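Local coordinates for class II aldolase/adducin domain protein (PDB 3OCR), which is a class II aldolase/adducin family protein that is probably a lyase, although its substrate is not established, at residues A[49-61]-A[116-130]. Sequence-based numbering, arbitrary orientation.
Sequences RWTDHIYTHFSAR and HAARHDLQAVLHTHT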
loop_
_atom_site.group_PDB
_atom_site.type_symbol
_atom_site.label_atom_id
_atom_site.label_comp_id
_atom_site.label_asym_id
_atom_site.label_seq_id
_atom_site.Cartn_x
_atom_site.Cartn_y
_atom_site.Cartn_z
ATOM N N ARG A 49 -8.486 -4.397 -6.794
ATOM C CA ARG A 49 -8.027 -5.278 -5.716
ATOM C C ARG A 49 -9.101 -5.539 -4.645
ATOM O O ARG A 49 -8.810 -5.502 -3.446
ATOM C CB ARG A 49 -6.725 -4.733 -5.075
ATOM C CG ARG A 49 -5.536 -4.663 -6.022
ATOM C CD ARG A 49 -4.313 -4.060 -5.335
ATOM N NE ARG A 49 -3.072 -4.362 -6.061
ATOM C CZ ARG A 49 -2.490 -3.553 -6.950
ATOM N NH1 ARG A 49 -3.023 -2.366 -7.239
ATOM N NH2 ARG A 49 -1.364 -3.928 -7.549
ATOM N N TRP A 50 -10.339 -5.801 -5.068
ATOM C CA TRP A 50 -11.402 -6.140 -4.119
ATOM C C TRP A 50 -11.562 -7.657 -3.982
ATOM O O TRP A 50 -12.644 -8.134 -3.683
ATOM C CB TRP A 50 -12.754 -5.528 -4.528
ATOM C CG TRP A 50 -12.781 -4.025 -4.692
ATOM C CD1 TRP A 50 -12.000 -3.112 -4.048
ATOM C CD2 TRP A 50 -13.657 -3.275 -5.541
ATOM N NE1 TRP A 50 -12.327 -1.836 -4.447
ATOM C CE2 TRP A 50 -13.340 -1.904 -5.363
ATOM C CE3 TRP A 50 -14.677 -3.624 -6.435
ATOM C CZ2 TRP A 50 -14.002 -0.879 -6.059
ATOM C CZ3 TRP A 50 -15.336 -2.610 -7.132
ATOM C CH2 TRP A 50 -14.995 -1.249 -6.935
ATOM N N THR A 51 -10.492 -8.405 -4.226
ATOM C CA THR A 51 -10.603 -9.856 -4.403
ATOM C C THR A 51 -10.026 -10.610 -3.219
ATOM O O THR A 51 -9.205 -10.083 -2.488
ATOM C CB THR A 51 -9.829 -10.355 -5.632
ATOM O OG1 THR A 51 -8.455 -9.968 -5.509
ATOM C CG2 THR A 51 -10.411 -9.818 -6.910
ATOM N N ASP A 52 -10.448 -11.864 -3.086
ATOM C CA ASP A 52 -9.930 -12.770 -2.086
ATOM C C ASP A 52 -9.678 -14.093 -2.832
ATOM O O ASP A 52 -10.377 -15.098 -2.652
ATOM C CB ASP A 52 -10.938 -12.857 -0.912
ATOM C CG ASP A 52 -10.609 -13.943 0.087
ATOM O OD1 ASP A 52 -9.419 -14.273 0.248
ATOM O OD2 ASP A 52 -11.553 -14.455 0.727
ATOM N N HIS A 53 -8.670 -14.050 -3.712
ATOM C CA HIS A 53 -8.263 -15.201 -4.519
ATOM C C HIS A 53 -9.481 -15.745 -5.265
ATOM O O HIS A 53 -10.130 -15.008 -5.997
ATOM C CB HIS A 53 -7.583 -16.274 -3.649
ATOM C CG HIS A 53 -6.808 -17.295 -4.432
ATOM N ND1 HIS A 53 -5.903 -16.952 -5.420
ATOM C CD2 HIS A 53 -6.796 -18.649 -4.366
ATOM C CE1 HIS A 53 -5.383 -18.052 -5.935
ATOM N NE2 HIS A 53 -5.901 -19.096 -5.310
ATOM N N ILE A 54 -9.822 -17.009 -5.052
ATOM C CA ILE A 54 -10.934 -17.607 -5.787
ATOM C C ILE A 54 -12.258 -17.599 -5.031
ATOM O O ILE A 54 -13.215 -18.248 -5.461
ATOM C CB ILE A 54 -10.617 -19.047 -6.254
ATOM C CG1 ILE A 54 -10.086 -19.887 -5.096
ATOM C CG2 ILE A 54 -9.634 -19.019 -7.419
ATOM C CD1 ILE A 54 -10.203 -21.380 -5.307
ATOM N N TYR A 55 -12.303 -16.907 -3.901
ATOM C CA TYR A 55 -13.478 -16.918 -3.067
ATOM C C TYR A 55 -14.261 -15.614 -3.315
ATOM O O TYR A 55 -13.779 -14.714 -4.006
ATOM C CB TYR A 55 -13.062 -17.141 -1.616
ATOM C CG TYR A 55 -12.055 -18.280 -1.520
ATOM C CD1 TYR A 55 -12.467 -19.608 -1.675
ATOM C CD2 TYR A 55 -10.690 -18.030 -1.332
ATOM C CE1 TYR A 55 -11.557 -20.660 -1.624
ATOM C CE2 TYR A 55 -9.763 -19.076 -1.274
ATOM C CZ TYR A 55 -10.207 -20.397 -1.429
ATOM O OH TYR A 55 -9.331 -21.458 -1.384
ATOM N N THR A 56 -15.470 -15.526 -2.785
ATOM C CA THR A 56 -16.405 -14.428 -3.110
ATOM C C THR A 56 -16.864 -14.372 -4.576
ATOM O O THR A 56 -16.192 -14.843 -5.483
ATOM C CB THR A 56 -15.951 -13.024 -2.593
ATOM O OG1 THR A 56 -15.132 -12.357 -3.566
ATOM C CG2 THR A 56 -15.243 -13.135 -1.238
ATOM N N HIS A 57 -18.035 -13.777 -4.772
ATOM C CA HIS A 57 -18.787 -13.917 -5.996
ATOM C C HIS A 57 -19.670 -12.720 -6.261
ATOM O O HIS A 57 -20.152 -12.068 -5.321
ATOM C CB HIS A 57 -19.673 -15.150 -5.895
ATOM C CG HIS A 57 -18.917 -16.405 -5.592
ATOM N ND1 HIS A 57 -18.214 -17.096 -6.555
ATOM C CD2 HIS A 57 -18.725 -17.075 -4.429
ATOM C CE1 HIS A 57 -17.625 -18.139 -5.999
ATOM N NE2 HIS A 57 -17.917 -18.149 -4.712
ATOM N N PHE A 58 -19.861 -12.436 -7.543
ATOM C CA PHE A 58 -20.846 -11.447 -8.000
ATOM C C PHE A 58 -21.904 -12.172 -8.819
ATOM O O PHE A 58 -21.556 -12.920 -9.732
ATOM C CB PHE A 58 -20.186 -10.397 -8.897
ATOM C CG PHE A 58 -19.123 -9.574 -8.230
ATOM C CD1 PHE A 58 -19.009 -9.517 -6.845
ATOM C CD2 PHE A 58 -18.273 -8.785 -9.002
ATOM C CE1 PHE A 58 -18.036 -8.742 -6.251
ATOM C CE2 PHE A 58 -17.297 -7.993 -8.400
ATOM C CZ PHE A 58 -17.196 -7.971 -7.011
ATOM N N SER A 59 -23.184 -11.924 -8.551
ATOM C CA SER A 59 -24.247 -12.544 -9.372
ATOM C C SER A 59 -25.117 -11.475 -10.039
ATOM O O SER A 59 -25.240 -10.362 -9.512
ATOM C CB SER A 59 -25.118 -13.480 -8.525
ATOM O OG SER A 59 -25.741 -12.764 -7.478
ATOM N N ALA A 60 -25.695 -11.820 -11.194
ATOM C CA ALA A 60 -26.685 -10.992 -11.886
ATOM C C ALA A 60 -27.834 -11.847 -12.408
ATOM O O ALA A 60 -27.608 -12.950 -12.910
ATOM C CB ALA A 60 -26.032 -10.261 -13.069
ATOM N N ARG A 61 -29.052 -11.323 -12.334
ATOM C CA ARG A 61 -30.175 -11.962 -12.972
ATOM C C ARG A 61 -30.092 -11.822 -14.500
ATOM O O ARG A 61 -29.772 -10.752 -15.018
ATOM C CB ARG A 61 -31.505 -11.415 -12.467
ATOM C CG ARG A 61 -32.681 -12.309 -12.972
ATOM C CD ARG A 61 -33.994 -11.742 -12.624
ATOM N NE ARG A 61 -35.123 -12.670 -12.836
ATOM C CZ ARG A 61 -35.755 -12.866 -13.995
ATOM N NH1 ARG A 61 -35.356 -12.267 -15.111
ATOM N NH2 ARG A 61 -36.792 -13.696 -14.046
ATOM N N HIS A 116 -31.488 -12.860 -4.017
ATOM C CA HIS A 116 -32.232 -12.799 -5.281
ATOM C C HIS A 116 -33.688 -13.291 -5.181
ATOM O O HIS A 116 -34.606 -12.745 -5.815
ATOM C CB HIS A 116 -31.499 -13.568 -6.400
ATOM C CG HIS A 116 -30.369 -12.802 -7.026
ATOM N ND1 HIS A 116 -30.555 -11.606 -7.691
ATOM C CD2 HIS A 116 -29.045 -13.073 -7.111
ATOM C CE1 HIS A 116 -29.392 -11.169 -8.142
ATOM N NE2 HIS A 116 -28.458 -12.034 -7.792
ATOM N N ALA A 117 -33.904 -14.340 -4.401
ATOM C CA ALA A 117 -35.246 -14.881 -4.248
ATOM C C ALA A 117 -36.124 -13.914 -3.462
ATOM O O ALA A 117 -37.293 -13.694 -3.806
ATOM C CB ALA A 117 -35.188 -16.231 -3.559
ATOM N N ALA A 118 -35.558 -13.327 -2.417
ATOM C CA ALA A 118 -36.304 -12.429 -1.526
ATOM C C ALA A 118 -36.568 -11.046 -2.105
ATOM O O ALA A 118 -37.520 -10.373 -1.713
ATOM C CB ALA A 118 -35.581 -12.293 -0.192
ATOM N N ARG A 119 -35.722 -10.622 -3.034
ATOM C CA ARG A 119 -35.739 -9.253 -3.515
ATOM C C ARG A 119 -35.608 -9.274 -5.035
ATOM O O ARG A 119 -34.511 -9.202 -5.573
ATOM C CB ARG A 119 -34.587 -8.477 -2.858
ATOM C CG ARG A 119 -34.767 -8.239 -1.342
ATOM C CD ARG A 119 -35.795 -7.138 -1.128
ATOM N NE ARG A 119 -35.322 -5.968 -1.863
ATOM C CZ ARG A 119 -34.463 -5.078 -1.378
ATOM N NH1 ARG A 119 -34.028 -5.184 -0.122
ATOM N NH2 ARG A 119 -34.052 -4.077 -2.146
ATOM N N HIS A 120 -36.744 -9.396 -5.722
ATOM C CA HIS A 120 -36.782 -9.475 -7.192
ATOM C C HIS A 120 -36.323 -8.181 -7.870
ATOM O O HIS A 120 -35.963 -8.175 -9.053
ATOM C CB HIS A 120 -38.185 -9.868 -7.682
ATOM C CG HIS A 120 -38.487 -11.325 -7.515
ATOM N ND1 HIS A 120 -39.724 -11.867 -7.784
ATOM C CD2 HIS A 120 -37.707 -12.353 -7.095
ATOM C CE1 HIS A 120 -39.694 -13.165 -7.543
ATOM N NE2 HIS A 120 -38.478 -13.487 -7.128
ATOM N N ASP A 121 -36.328 -7.095 -7.112
ATOM C CA ASP A 121 -35.851 -5.803 -7.600
ATOM C C ASP A 121 -34.326 -5.762 -7.788
ATOM O O ASP A 121 -33.805 -5.021 -8.637
ATOM C CB ASP A 121 -36.315 -4.687 -6.657
ATOM C CG ASP A 121 -35.893 -4.917 -5.208
ATOM O OD1 ASP A 121 -36.334 -5.916 -4.598
ATOM O OD2 ASP A 121 -35.127 -4.084 -4.676
ATOM N N LEU A 122 -33.607 -6.567 -7.009
ATOM C CA LEU A 122 -32.146 -6.560 -7.078
ATOM C C LEU A 122 -31.683 -7.477 -8.208
ATOM O O LEU A 122 -31.808 -8.700 -8.123
ATOM C CB LEU A 122 -31.506 -6.900 -5.734
ATOM C CG LEU A 122 -31.910 -5.991 -4.555
ATOM C CD1 LEU A 122 -31.312 -6.526 -3.257
ATOM C CD2 LEU A 122 -31.513 -4.494 -4.767
ATOM N N GLN A 123 -31.206 -6.867 -9.287
ATOM C CA GLN A 123 -30.754 -7.595 -10.458
ATOM C C GLN A 123 -29.279 -8.013 -10.311
ATOM O O GLN A 123 -28.751 -8.767 -11.144
ATOM C CB GLN A 123 -30.914 -6.739 -11.700
ATOM C CG GLN A 123 -32.375 -6.266 -11.974
ATOM C CD GLN A 123 -33.321 -7.405 -12.223
ATOM O OE1 GLN A 123 -34.267 -7.607 -11.454
ATOM N NE2 GLN A 123 -33.073 -8.183 -13.284
ATOM N N ALA A 124 -28.612 -7.523 -9.270
ATOM C CA ALA A 124 -27.202 -7.873 -9.056
ATOM C C ALA A 124 -26.895 -7.888 -7.587
ATOM O O ALA A 124 -27.392 -7.031 -6.860
ATOM C CB ALA A 124 -26.281 -6.916 -9.771
ATOM N N VAL A 125 -26.096 -8.873 -7.163
ATOM C CA VAL A 125 -25.696 -8.993 -5.755
ATOM C C VAL A 125 -24.191 -9.248 -5.704
ATOM O O VAL A 125 -23.696 -10.239 -6.266
ATOM C CB VAL A 125 -26.467 -10.111 -5.006
ATOM C CG1 VAL A 125 -25.992 -10.227 -3.522
ATOM C CG2 VAL A 125 -27.996 -9.861 -5.071
ATOM N N LEU A 126 -23.479 -8.343 -5.046
ATOM C CA LEU A 126 -22.029 -8.404 -4.916
ATOM C C LEU A 126 -21.595 -8.671 -3.504
ATOM O O LEU A 126 -22.075 -8.038 -2.558
ATOM C CB LEU A 126 -21.429 -7.078 -5.356
ATOM C CG LEU A 126 -21.918 -6.490 -6.694
ATOM C CD1 LEU A 126 -21.262 -5.142 -6.966
ATOM C CD2 LEU A 126 -21.718 -7.434 -7.866
ATOM N N HIS A 127 -20.637 -9.569 -3.335
ATOM C CA HIS A 127 -20.123 -9.785 -2.004
ATOM C C HIS A 127 -18.600 -9.742 -2.026
ATOM O O HIS A 127 -17.993 -10.377 -2.880
ATOM C CB HIS A 127 -20.630 -11.125 -1.455
ATOM C CG HIS A 127 -19.938 -11.540 -0.203
ATOM N ND1 HIS A 127 -19.891 -10.740 0.920
ATOM C CD2 HIS A 127 -19.223 -12.651 0.092
ATOM C CE1 HIS A 127 -19.198 -11.353 1.861
ATOM N NE2 HIS A 127 -18.784 -12.514 1.386
ATOM N N THR A 128 -17.977 -8.979 -1.129
ATOM C CA THR A 128 -16.489 -8.918 -1.112
ATOM C C THR A 128 -15.877 -9.181 0.255
ATOM O O THR A 128 -16.540 -9.018 1.311
ATOM C CB THR A 128 -15.901 -7.563 -1.643
ATOM O OG1 THR A 128 -16.397 -6.497 -0.849
ATOM C CG2 THR A 128 -16.259 -7.284 -3.125
ATOM N N HIS A 129 -14.598 -9.589 0.215
ATOM C CA HIS A 129 -13.789 -9.810 1.407
ATOM C C HIS A 129 -12.516 -8.994 1.311
ATOM O O HIS A 129 -11.440 -9.557 1.118
ATOM C CB HIS A 129 -13.347 -11.265 1.512
ATOM C CG HIS A 129 -14.429 -12.230 1.872
ATOM N ND1 HIS A 129 -14.240 -13.594 1.788
ATOM C CD2 HIS A 129 -15.690 -12.050 2.330
ATOM C CE1 HIS A 129 -15.345 -14.213 2.164
ATOM N NE2 HIS A 129 -16.240 -13.299 2.496
ATOM N N THR A 130 -12.611 -7.682 1.427
ATOM C CA THR A 130 -11.442 -6.823 1.325
ATOM C C THR A 130 -10.899 -6.556 2.705
ATOM O O THR A 130 -11.638 -6.664 3.687
ATOM C CB THR A 130 -11.811 -5.433 0.700
ATOM O OG1 THR A 130 -12.751 -4.745 1.559
ATOM C CG2 THR A 130 -12.378 -5.613 -0.702
HETATM O O HOH W 1 -13.597 -10.319 -2.304
#
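The imidazole of His-129 meets Thr-56 over one face and Asp-52 at its edge. Methyl CG2 of Thr-56 lies 3.4 Å from the centroid of the His-129 ring, a CH-pi contact. At the edge, ND1 of His-129 donates to OD2 of Asp-52 at 3.0 Å; OD2 lies in the ring plane, whereas ND1 meets it on the anti side and out of the carboxylate plane, the two planes being 46° apart. This bond, with the methyl over the face, probably helps to fix the rotation of the imidazole, and OD2 is gripped a second time by His-149 of the second subunit. One water donates to Trp-50 O and Thr-56 OG1 and accepts from His-129 N, tying the loop to the strand end. Further along, one face of the Phe-58 ring takes CD2 of Leu-126, 3.4 Å from Phe-58 CG, while CG2 of Thr-128 sits at the ring edge. The His-116 ring has CG2 of Val-125 over one face and, at its edge, OG of Ser-59 hydrogen-bonded to NE2 at 2.8 Å. That OG, held between the backbone N and the carbonyl carbon (chi1 60°), is also hydrogen-bonded to ND1 of His-112. Ser-59 and Val-125 form an antiparallel hydrogen-bonded pair, with Ser-59 N to Val-125 O and Val-125 N to Ser-59 O both 2.9 Å. Strands 58-61 and 124-128 are neighbours in the middle of the AraD-like sheet, flanked by 68-71 and 191-196. Phe-58 packs on helix 29-47 and Leu-126 on helix 199-219, whereas Val-125, on the opposite face, packs against helix 110-118.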